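Local coordinates for Cys-Gly metallodipeptidase DUG1 (Saccharomyces cerevisiae, PDB 4G1P), which hydrolyses dipeptides with high specificity for Cys-Gly as a zinc- or manganese-dependent peptidase, and separately serves as catalytic subunit of the glutathione-degrading complex, at residues A[84-88]-A[188-192]. Residues are numbered along the deposited sequence; the frame is centred on the assembly and turned at random.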
loop_
_atom_site.group_PDB
_atom_site.type_symbol
_atom_site.label_atom_id
_atom_site.label_comp_id
_atom_site.label_asym_id
_atom_site.label_seq_id
_atom_site.Cartn_x
_atom_site.Cartn_y
_atom_site.Cartn_z
ATOM N N ILE A 84 10.788 10.387 -29.245
ATOM C CA ILE A 84 10.777 9.978 -30.640
ATOM C C ILE A 84 10.500 11.156 -31.544
ATOM O O ILE A 84 9.408 11.695 -31.537
ATOM C CB ILE A 84 9.705 8.920 -30.908
ATOM C CG1 ILE A 84 9.911 7.697 -30.008
ATOM C CG2 ILE A 84 9.739 8.526 -32.367
ATOM C CD1 ILE A 84 8.812 6.657 -30.129
ATOM N N LEU A 85 11.499 11.562 -32.309
ATOM C CA LEU A 85 11.326 12.668 -33.233
ATOM C C LEU A 85 11.297 12.150 -34.662
ATOM O O LEU A 85 12.124 11.326 -35.048
ATOM C CB LEU A 85 12.460 13.690 -33.086
ATOM C CG LEU A 85 12.843 14.224 -31.703
ATOM C CD1 LEU A 85 13.859 15.316 -31.908
ATOM C CD2 LEU A 85 11.650 14.746 -30.914
ATOM N N SER A 86 10.348 12.638 -35.447
ATOM C CA SER A 86 10.290 12.293 -36.851
ATOM C C SER A 86 9.614 13.392 -37.665
ATOM O O SER A 86 8.949 14.272 -37.117
ATOM C CB SER A 86 9.562 10.969 -37.039
ATOM O OG SER A 86 8.178 11.111 -36.802
ATOM N N ARG A 87 9.807 13.351 -38.976
ATOM C CA ARG A 87 9.162 14.304 -39.861
ATOM C C ARG A 87 8.468 13.524 -40.954
ATOM O O ARG A 87 8.907 12.430 -41.332
ATOM C CB ARG A 87 10.170 15.288 -40.466
ATOM C CG ARG A 87 11.517 15.345 -39.734
ATOM C CD ARG A 87 12.529 16.342 -40.340
ATOM N NE ARG A 87 12.280 17.684 -39.839
ATOM C CZ ARG A 87 13.011 18.293 -38.914
ATOM N NH1 ARG A 87 14.077 17.710 -38.393
ATOM N NH2 ARG A 87 12.674 19.508 -38.523
ATOM N N PHE A 88 7.362 14.070 -41.439
ATOM C CA PHE A 88 6.734 13.552 -42.645
ATOM C C PHE A 88 6.497 14.704 -43.612
ATOM O O PHE A 88 5.699 15.603 -43.350
ATOM C CB PHE A 88 5.432 12.805 -42.350
ATOM C CG PHE A 88 4.800 12.216 -43.570
ATOM C CD1 PHE A 88 3.893 12.952 -44.323
ATOM C CD2 PHE A 88 5.131 10.936 -43.988
ATOM C CE1 PHE A 88 3.319 12.415 -45.459
ATOM C CE2 PHE A 88 4.561 10.395 -45.125
ATOM C CZ PHE A 88 3.657 11.130 -45.861
ATOM N N GLY A 188 16.989 23.894 -33.473
ATOM C CA GLY A 188 17.568 22.706 -34.070
ATOM C C GLY A 188 16.493 21.906 -34.767
ATOM O O GLY A 188 15.948 22.356 -35.779
ATOM N N TYR A 189 16.171 20.731 -34.223
ATOM C CA TYR A 189 15.189 19.851 -34.857
ATOM C C TYR A 189 13.836 20.535 -35.022
ATOM O O TYR A 189 13.124 20.246 -35.967
ATOM C CB TYR A 189 15.032 18.538 -34.085
ATOM C CG TYR A 189 14.420 17.416 -34.882
ATOM C CD1 TYR A 189 13.055 17.367 -35.115
ATOM C CD2 TYR A 189 15.207 16.395 -35.390
ATOM C CE1 TYR A 189 12.489 16.342 -35.855
ATOM C CE2 TYR A 189 14.650 15.358 -36.128
ATOM C CZ TYR A 189 13.292 15.342 -36.359
ATOM O OH TYR A 189 12.730 14.329 -37.094
ATOM N N PHE A 190 13.500 21.456 -34.120
ATOM C CA PHE A 190 12.199 22.118 -34.134
ATOM C C PHE A 190 12.214 23.530 -34.732
ATOM O O PHE A 190 11.236 24.273 -34.582
ATOM C CB PHE A 190 11.657 22.214 -32.715
ATOM C CG PHE A 190 11.433 20.886 -32.064
ATOM C CD1 PHE A 190 10.947 19.814 -32.796
ATOM C CD2 PHE A 190 11.718 20.704 -30.721
ATOM C CE1 PHE A 190 10.732 18.589 -32.196
ATOM C CE2 PHE A 190 11.501 19.481 -30.117
ATOM C CZ PHE A 190 11.006 18.419 -30.857
ATOM N N LYS A 191 13.305 23.890 -35.411
ATOM C CA LYS A 191 13.509 25.263 -35.873
ATOM C C LYS A 191 12.373 25.815 -36.737
ATOM O O LYS A 191 11.954 26.961 -36.552
ATOM C CB LYS A 191 14.864 25.432 -36.581
ATOM C CG LYS A 191 14.897 25.053 -38.056
ATOM C CD LYS A 191 16.278 25.331 -38.660
ATOM C CE LYS A 191 16.436 24.763 -40.082
ATOM N NZ LYS A 191 15.786 25.592 -41.154
ATOM N N GLY A 192 11.848 25.010 -37.650
ATOM C CA GLY A 192 10.867 25.531 -38.586
ATOM C C GLY A 192 9.406 25.432 -38.177
ATOM O O GLY A 192 8.516 25.748 -38.971
#
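In the alpha/beta catalytic domain of this M20 metallopeptidase, one face of the mixed central sheet meets the loop between helix 178-185 and strand 195-198, where Tyr189 is held between Leu85 and Arg87, two side chains on the same face of strand 83-88. The loop makes a type I beta turn from Gly188 to Lys191, and Tyr189 has its CG anti to the backbone N (chi1 -161°), which carries the ring to the strand. Leu85 CD1 lies over one ring face, 3.9 Å from the Tyr189 centroid, in a CH-pi contact. On the opposite face the Arg87 guanidinium stacks as a cation-pi partner: its CZ is 3.9 Å from the centroid of the Tyr189 ring, the planes inclined by 28°, and NH1 sits over the ring centre. A bend at chi3 (84°) turns the arginine back over the tyrosine, and Arg87 NH2 gives a bent hydrogen bond of 2.7 Å to Tyr189 O, in the carbonyl plane but with the oxygen off the guanidinium plane. Asp60 ties the two together, its carboxylate forming a salt bridge with Arg87 NH1 and its carbonyl oxygen a hydrogen bond with Tyr189 OH. The branches of Leu85 divide the apolar work: while CD1 sits toward the CG side of the Tyr189 ring and CB meets its CZ end, CD2 reaches Phe190 CZ at 3.7 Å, the two side chains crossing nearly at right angles.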